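PDB 5BR9: tRNA threonylcarbamoyladenosine biosynthesis protein TsaB from Pseudomonas aeruginosa, which probably takes part, as the TsaB partner of TsaD-type proteins, in making the threonylcarbamoyladenosine (t6A) modification at position 37 of tRNA. Local coordinates for residues A[33-37]-A[193-197]; A[67-71]-A[83-87]; A[101-106]-A[198-202]. All coordinates share one frame; numbering follows the deposited sequence. Where two conformers were deposited one is given.

Interaction 1 of 3, residues A[33-37]-A[193-197]; sequences LSHYE and LPHAE
Tyr36 and His195 lay their rings alongside each other. The planes are inclined by only 15°, yet the centroids are 4.6 Å apart, so this is a strongly offset pair with little overlap: Tyr36 CD1 stands over one face of the imidazole, toward its rim, 3.3 Å from His195 CD2. Tyr36 gets there because its CG is anti to the backbone N (chi1 179°), which carries the ring off the strand and along the loop 193-195. That course brings the ring edge to the carbonyl of Pro194, with Tyr36 CE1 3.6 Å from Pro194 O and in line with the ring plane.

The imidazole is itself fixed in rotation. His195 is the N-cap of the helix that starts at Ala196, and its ND1 accepts from Glu197 N at 3.1 Å, the donor lying in the ring plane and the N-H...acceptor angle being 157°. The ring is held with one face to Tyr36, whose CD1 lies nearest CD2 and NE2.

The ends of the contact are looser. At one, Ser34 OG lies at the imidazole edge, 3.6 Å from His195 CE1, and 3.9 Å from Glu197 CB; at the other, Tyr36 OH reaches Leu193 CB at 3.8 Å. Ser34, Tyr36, Leu193 and Glu197 all keep some exposure, whereas Pro194 and His195 are buried.

The contact thus sets the start of helix 196-208 against strand 31-38, an edge strand of its five-stranded sheet within this chain. On adjacent strand 21-28, Ser23 OG bonds Ala196 N and touches Tyr36, while Ala25 meets Ser34 and Ala196. Arg110 of helix 103-115 touches the side chains of both Tyr36 and His195.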
loop_
_atom_site.group_PDB
_atom_site.type_symbol
_atom_site.label_atom_id
_atom_site.label_comp_id
_atom_site.label_asym_id
_atom_site.label_seq_id
_atom_site.Cartn_x
_atom_site.Cartn_y
_atom_site.Cartn_z
ATOM N N LEU A 33 3.593 12.551 -21.511
ATOM C CA LEU A 33 4.743 13.066 -20.773
ATOM C C LEU A 33 5.111 12.028 -19.704
ATOM O O LEU A 33 4.225 11.507 -19.029
ATOM C CB LEU A 33 4.405 14.413 -20.142
ATOM C CG LEU A 33 5.579 15.192 -19.576
ATOM C CD1 LEU A 33 6.438 15.703 -20.718
ATOM C CD2 LEU A 33 5.096 16.327 -18.704
ATOM N N SER A 34 6.389 11.695 -19.553
ATOM C CA SER A 34 6.755 10.684 -18.562
ATOM C C SER A 34 8.073 10.991 -17.883
ATOM O O SER A 34 8.877 11.772 -18.394
ATOM C CB SER A 34 6.826 9.280 -19.191
ATOM O OG SER A 34 7.887 9.171 -20.130
ATOM N N HIS A 35 8.264 10.377 -16.716
ATOM C CA HIS A 35 9.544 10.433 -16.029
ATOM C C HIS A 35 9.825 9.095 -15.353
ATOM O O HIS A 35 8.918 8.406 -14.879
ATOM C CB HIS A 35 9.580 11.594 -15.031
ATOM C CG HIS A 35 9.690 12.942 -15.687
ATOM N ND1 HIS A 35 10.856 13.396 -16.267
ATOM C CD2 HIS A 35 8.771 13.919 -15.875
ATOM C CE1 HIS A 35 10.653 14.599 -16.775
ATOM N NE2 HIS A 35 9.395 14.935 -16.556
ATOM N N TYR A 36 11.099 8.730 -15.346
ATOM C CA TYR A 36 11.530 7.387 -14.998
ATOM C C TYR A 36 12.816 7.457 -14.158
ATOM O O TYR A 36 13.769 8.128 -14.537
ATOM C CB TYR A 36 11.727 6.601 -16.308
ATOM C CG TYR A 36 12.207 5.161 -16.254
ATOM C CD1 TYR A 36 11.313 4.103 -16.436
ATOM C CD2 TYR A 36 13.558 4.859 -16.110
ATOM C CE1 TYR A 36 11.749 2.776 -16.431
ATOM C CE2 TYR A 36 14.003 3.531 -16.098
ATOM C CZ TYR A 36 13.098 2.494 -16.261
ATOM O OH TYR A 36 13.542 1.185 -16.260
ATOM N N GLU A 37 12.830 6.789 -13.006
ATOM C CA GLU A 37 14.027 6.755 -12.160
ATOM C C GLU A 37 14.278 5.355 -11.601
ATOM O O GLU A 37 13.336 4.671 -11.209
ATOM C CB GLU A 37 13.902 7.740 -10.997
ATOM C CG GLU A 37 13.969 9.202 -11.380
ATOM C CD GLU A 37 13.797 10.127 -10.182
ATOM O OE1 GLU A 37 14.021 9.688 -9.029
ATOM O OE2 GLU A 37 13.422 11.295 -10.400
ATOM N N LEU A 193 12.578 -3.408 -18.279
ATOM C CA LEU A 193 11.667 -3.193 -17.167
ATOM C C LEU A 193 10.409 -2.445 -17.653
ATOM O O LEU A 193 10.416 -1.878 -18.736
ATOM C CB LEU A 193 12.381 -2.402 -16.055
ATOM C CG LEU A 193 13.616 -3.053 -15.413
ATOM C CD1 LEU A 193 14.200 -2.169 -14.310
ATOM C CD2 LEU A 193 13.268 -4.447 -14.850
ATOM N N PRO A 194 9.311 -2.494 -16.875
ATOM C CA PRO A 194 8.105 -1.719 -17.177
ATOM C C PRO A 194 8.371 -0.218 -17.188
ATOM O O PRO A 194 9.232 0.240 -16.469
ATOM C CB PRO A 194 7.155 -2.088 -16.036
ATOM C CG PRO A 194 7.600 -3.417 -15.602
ATOM C CD PRO A 194 9.092 -3.406 -15.735
ATOM N N HIS A 195 7.637 0.525 -18.000
ATOM C CA HIS A 195 7.809 1.967 -18.117
ATOM C C HIS A 195 6.404 2.604 -18.152
ATOM O O HIS A 195 5.531 2.167 -18.911
ATOM C CB HIS A 195 8.613 2.276 -19.373
ATOM C CG HIS A 195 9.168 3.659 -19.439
ATOM N ND1 HIS A 195 8.375 4.786 -19.385
ATOM C CD2 HIS A 195 10.434 4.098 -19.628
ATOM C CE1 HIS A 195 9.136 5.861 -19.488
ATOM N NE2 HIS A 195 10.388 5.471 -19.647
ATOM N N ALA A 196 6.169 3.604 -17.311
ATOM C CA ALA A 196 4.850 4.232 -17.223
ATOM C C ALA A 196 4.366 4.784 -18.568
ATOM O O ALA A 196 3.158 4.861 -18.819
ATOM C CB ALA A 196 4.866 5.331 -16.185
ATOM N N GLU A 197 5.301 5.164 -19.431
ATOM C CA GLU A 197 4.938 5.633 -20.774
ATOM C C GLU A 197 4.139 4.574 -21.547
ATOM O O GLU A 197 3.163 4.878 -22.241
ATOM C CB GLU A 197 6.180 6.027 -21.566
ATOM C CG GLU A 197 5.867 6.396 -23.006
ATOM C CD GLU A 197 7.079 6.860 -23.789
ATOM O OE1 GLU A 197 8.194 6.885 -23.227
ATOM O OE2 GLU A 197 6.907 7.203 -24.976
#

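Interaction 2 of 3, residues A[67-71]-A[83-87]; sequences AIAFG and AIGVV
Val87 meets the strand with both of its methyls, and both touch Ile68 and Phe70. CG1 is anti to the backbone N (chi1 167°), which turns it to the strand, where it lies 3.8 Å from Ile68 CG2 and 3.7 Å from Phe70 CD2. Val87 CG2 is 3.8 Å from Phe70 CB. The valine therefore sits between two residues that alternate along the strand and point the same way, and it loses more surface to the contact than any other residue of the pair.

Phe70 comes next. Its CG lies between the backbone N and the carbonyl carbon (chi1 67°), and from there the ring reaches from Val87 to Ile84: CD2 is at Val87, while CE1 on the far side is 3.8 Å from Ile84 CG1. Ala83 CB, 4.4 Å from Phe70 CD1, makes a looser touch. All three helix residues approach the ring obliquely.

Strand 67-71 and helix 77-94 are the first two elements of a beta-alpha-beta unit that ends in strand 98-101. The short axes fit this: they run at 172°, practically antiparallel, with a closest approach of 9.0 Å. The helix returns across the sheet so that strand 98-101 can run parallel beside 67-71, as expected in the nucleotide-binding-type fold of the actin-like ATPase clan.

Ile68 is third. The Ile68 and Val87 side chains run past each other in opposite directions. Every touching residue is buried, and Val98 of the neighbouring strand packs on both Phe70 and Val87. Ile84 also packs on Ile82 of the second subunit, so helix 77-94 takes part in the contact between subunits.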
loop_
_atom_site.group_PDB
_atom_site.type_symbol
_atom_site.label_atom_id
_atom_site.label_comp_id
_atom_site.label_asym_id
_atom_site.label_seq_id
_atom_site.Cartn_x
_atom_site.Cartn_y
_atom_site.Cartn_z
ATOM N N ALA A 67 -8.854 9.317 -14.911
ATOM C CA ALA A 67 -8.679 7.969 -14.393
ATOM C C ALA A 67 -7.201 7.735 -14.075
ATOM O O ALA A 67 -6.323 8.419 -14.619
ATOM C CB ALA A 67 -9.196 6.932 -15.393
ATOM N N ILE A 68 -6.932 6.785 -13.181
ATOM C CA ILE A 68 -5.552 6.493 -12.771
ATOM C C ILE A 68 -5.212 5.053 -13.087
ATOM O O ILE A 68 -5.928 4.136 -12.674
ATOM C CB ILE A 68 -5.335 6.775 -11.283
ATOM C CG1 ILE A 68 -5.812 8.189 -10.929
ATOM C CG2 ILE A 68 -3.871 6.621 -10.949
ATOM C CD1 ILE A 68 -5.833 8.472 -9.455
ATOM N N ALA A 69 -4.144 4.861 -13.855
ATOM C CA ALA A 69 -3.681 3.535 -14.228
ATOM C C ALA A 69 -2.421 3.156 -13.471
ATOM O O ALA A 69 -1.598 4.017 -13.170
ATOM C CB ALA A 69 -3.431 3.474 -15.717
ATOM N N PHE A 70 -2.257 1.866 -13.182
ATOM C CA PHE A 70 -1.057 1.400 -12.498
ATOM C C PHE A 70 -0.703 -0.031 -12.922
ATOM O O PHE A 70 -1.585 -0.797 -13.305
ATOM C CB PHE A 70 -1.237 1.453 -10.976
ATOM C CG PHE A 70 -2.263 0.491 -10.455
ATOM C CD1 PHE A 70 -1.874 -0.718 -9.878
ATOM C CD2 PHE A 70 -3.613 0.783 -10.542
ATOM C CE1 PHE A 70 -2.823 -1.611 -9.402
ATOM C CE2 PHE A 70 -4.566 -0.110 -10.063
ATOM C CZ PHE A 70 -4.177 -1.298 -9.504
ATOM N N GLY A 71 0.577 -0.386 -12.835
ATOM C CA GLY A 71 0.987 -1.752 -13.036
ATOM C C GLY A 71 0.621 -2.609 -11.832
ATOM O O GLY A 71 1.070 -2.344 -10.722
ATOM N N ALA A 83 1.859 0.765 -4.998
ATOM C CA ALA A 83 1.077 1.310 -6.105
ATOM C C ALA A 83 -0.410 1.113 -5.848
ATOM O O ALA A 83 -1.190 2.054 -5.991
ATOM C CB ALA A 83 1.481 0.664 -7.445
ATOM N N ILE A 84 -0.796 -0.098 -5.439
ATOM C CA ILE A 84 -2.205 -0.403 -5.217
ATOM C C ILE A 84 -2.850 0.578 -4.222
ATOM O O ILE A 84 -3.870 1.215 -4.535
ATOM C CB ILE A 84 -2.382 -1.850 -4.760
ATOM C CG1 ILE A 84 -2.084 -2.796 -5.919
ATOM C CG2 ILE A 84 -3.792 -2.075 -4.238
ATOM C CD1 ILE A 84 -2.031 -4.263 -5.538
ATOM N N GLY A 85 -2.252 0.716 -3.040
ATOM C CA GLY A 85 -2.776 1.608 -2.019
ATOM C C GLY A 85 -2.855 3.075 -2.410
ATOM O O GLY A 85 -3.898 3.731 -2.265
ATOM N N VAL A 86 -1.754 3.596 -2.925
ATOM C CA VAL A 86 -1.698 4.998 -3.286
ATOM C C VAL A 86 -2.725 5.326 -4.377
ATOM O O VAL A 86 -3.456 6.314 -4.275
ATOM C CB VAL A 86 -0.266 5.386 -3.714
ATOM C CG1 VAL A 86 -0.235 6.791 -4.312
ATOM C CG2 VAL A 86 0.682 5.273 -2.515
ATOM N N VAL A 87 -2.800 4.486 -5.403
ATOM C CA VAL A 87 -3.733 4.719 -6.494
ATOM C C VAL A 87 -5.179 4.691 -5.966
ATOM O O VAL A 87 -5.986 5.563 -6.283
ATOM C CB VAL A 87 -3.508 3.698 -7.629
ATOM C CG1 VAL A 87 -4.642 3.735 -8.605
ATOM C CG2 VAL A 87 -2.201 4.003 -8.338
#

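Interaction 3 of 3, residues A[101-106]-A[198-202]; sequences VSDLAI and DLLSL
Leu199 CD1 fits against Val101 and Ile106, 3.5 Å from Val101 CB and 3.7 Å from Ile106 CD1. The leucine's CG is anti to the backbone N (chi1 165°), which sends CD1 between those two residues. Leu202, one turn further on, points directly at the other segment. Its CD1 is 3.7 Å from Ala105 CB and 4.0 Å from both Ile106 CG1 and Val101 CG1. These side chains meet at a slant and do not line up in parallel. Apolar packing of this kind carries nearly all of the contact.

Contacts between side chain and backbone come second. Leu202 CD1 approaches the main chain at the Ala105-Ile106 peptide, 3.5 Å from Ala105 C, and Asp198 CB lies 3.8 Å from Ile106 O. Such close approach fits the small separation of the helices here, where Leu199 and Ile106 have their CA atoms only 5.4 Å apart.

Polar interactions act beside the interface. Ser102 is the N-cap of helix 103-115, its OG accepting weakly from Leu104 N and Ala105 N and also hydrogen-bonding to Glu149. The carboxylate of Asp198 forms a salt bridge with Arg113 of helix 103-115, tying the two helices together beyond the apolar patch.

The contact joins the end of strand 98-101 and the start of helix 103-115 to the early turns of helix 196-208. The helices pack between the two five-stranded sheets, consistent with the two-lobed actin-like fold: Leu199 rests on Ala14 and Ile106 on Asp16 of one sheet, while Tyr136 of the other meets Ser102 and Ala105.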
loop_
_atom_site.group_PDB
_atom_site.type_symbol
_atom_site.label_atom_id
_atom_site.label_comp_id
_atom_site.label_asym_id
_atom_site.label_seq_id
_atom_site.Cartn_x
_atom_site.Cartn_y
_atom_site.Cartn_z
ATOM N N VAL A 101 -3.305 -2.685 -14.843
ATOM C CA VAL A 101 -2.687 -3.135 -16.075
ATOM C C VAL A 101 -1.516 -4.058 -15.759
ATOM O O VAL A 101 -0.686 -3.776 -14.879
ATOM C CB VAL A 101 -2.219 -1.945 -16.936
ATOM C CG1 VAL A 101 -1.498 -2.431 -18.174
ATOM C CG2 VAL A 101 -3.390 -1.053 -17.314
ATOM N N SER A 102 -1.455 -5.164 -16.486
ATOM C CA SER A 102 -0.413 -6.136 -16.280
ATOM C C SER A 102 0.960 -5.602 -16.627
ATOM O O SER A 102 1.156 -5.016 -17.679
ATOM C CB SER A 102 -0.689 -7.396 -17.118
ATOM O OG SER A 102 0.463 -8.204 -17.134
ATOM N N ASP A 103 1.936 -5.877 -15.768
ATOM C CA ASP A 103 3.302 -5.512 -16.067
ATOM C C ASP A 103 3.930 -6.333 -17.197
ATOM O O ASP A 103 4.869 -5.869 -17.842
ATOM C CB ASP A 103 4.149 -5.601 -14.806
ATOM C CG ASP A 103 4.012 -4.339 -13.951
ATOM O OD1 ASP A 103 3.309 -4.359 -12.930
ATOM O OD2 ASP A 103 4.618 -3.316 -14.315
ATOM N N LEU A 104 3.412 -7.534 -17.450
ATOM C CA LEU A 104 3.848 -8.314 -18.620
ATOM C C LEU A 104 3.402 -7.599 -19.910
ATOM O O LEU A 104 4.187 -7.455 -20.858
ATOM C CB LEU A 104 3.282 -9.758 -18.553
ATOM C CG LEU A 104 3.849 -10.637 -17.416
ATOM C CD1 LEU A 104 2.986 -11.850 -17.131
ATOM C CD2 LEU A 104 5.295 -11.085 -17.702
ATOM N N ALA A 105 2.160 -7.113 -19.929
ATOM C CA ALA A 105 1.673 -6.309 -21.062
ATOM C C ALA A 105 2.506 -5.046 -21.215
ATOM O O ALA A 105 2.889 -4.685 -22.333
ATOM C CB ALA A 105 0.186 -5.950 -20.895
ATOM N N ILE A 106 2.821 -4.391 -20.098
ATOM C CA ILE A 106 3.577 -3.148 -20.190
ATOM C C ILE A 106 4.939 -3.396 -20.850
ATOM O O ILE A 106 5.378 -2.626 -21.717
ATOM C CB ILE A 106 3.729 -2.489 -18.814
ATOM C CG1 ILE A 106 2.356 -2.132 -18.255
ATOM C CG2 ILE A 106 4.588 -1.251 -18.926
ATOM C CD1 ILE A 106 2.388 -1.786 -16.777
ATOM N N ASP A 198 4.554 3.321 -21.423
ATOM C CA ASP A 198 3.880 2.239 -22.133
ATOM C C ASP A 198 2.649 1.761 -21.363
ATOM O O ASP A 198 1.661 1.321 -21.967
ATOM C CB ASP A 198 4.874 1.111 -22.398
ATOM C CG ASP A 198 6.114 1.620 -23.114
ATOM O OD1 ASP A 198 6.001 2.007 -24.305
ATOM O OD2 ASP A 198 7.189 1.683 -22.476
ATOM N N LEU A 199 2.696 1.894 -20.037
ATOM C CA LEU A 199 1.501 1.710 -19.212
ATOM C C LEU A 199 0.417 2.690 -19.654
ATOM O O LEU A 199 -0.750 2.325 -19.785
ATOM C CB LEU A 199 1.825 1.922 -17.735
ATOM C CG LEU A 199 0.643 2.105 -16.776
ATOM C CD1 LEU A 199 -0.228 0.887 -16.792
ATOM C CD2 LEU A 199 1.166 2.338 -15.365
ATOM N N LEU A 200 0.830 3.930 -19.903
ATOM C CA LEU A 200 -0.067 4.993 -20.359
ATOM C C LEU A 200 -0.720 4.641 -21.703
ATOM O O LEU A 200 -1.926 4.815 -21.873
ATOM C CB LEU A 200 0.702 6.316 -20.455
ATOM C CG LEU A 200 -0.117 7.563 -20.764
ATOM C CD1 LEU A 200 -1.142 7.843 -19.670
ATOM C CD2 LEU A 200 0.815 8.766 -20.946
ATOM N N SER A 201 0.057 4.114 -22.643
ATOM C CA SER A 201 -0.505 3.627 -23.909
ATOM C C SER A 201 -1.613 2.594 -23.680
ATOM O O SER A 201 -2.733 2.721 -24.212
ATOM C CB SER A 201 0.588 3.006 -24.781
ATOM O OG SER A 201 1.600 3.960 -25.052
ATOM N N LEU A 202 -1.307 1.593 -22.864
ATOM C CA LEU A 202 -2.258 0.517 -22.561
ATOM C C LEU A 202 -3.509 1.051 -21.841
ATOM O O LEU A 202 -4.633 0.654 -22.168
ATOM C CB LEU A 202 -1.562 -0.583 -21.729
ATOM C CG LEU A 202 -0.498 -1.347 -22.538
ATOM C CD1 LEU A 202 0.373 -2.303 -21.683
ATOM C CD2 LEU A 202 -1.175 -2.124 -23.660
#

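In the fold
Interactions 1 and 3 are neighbours, with centres 11 Å apart, and share helix 196-208: interaction 1 holds its start against strand 31-38, and interaction 3 packs its next turn on helix 103-115. They touch directly, Pro194 CG lying 3.2 Å from Asp103 OD2. Interaction 2, centred 14 Å from interaction 1 and 12 Å from interaction 3, reaches the same sheet as interaction 1. Strand 67-71 meets interaction 3 through a probable hydrogen bond, Phe70 O to Val101 N at 3.0 Å. In sequence, interaction 2 lies between the two segments of interaction 1 and closes before interaction 3 opens, while interactions 1 and 3 interleave, so helix 196-208 packs back onto elements far earlier in the sequence.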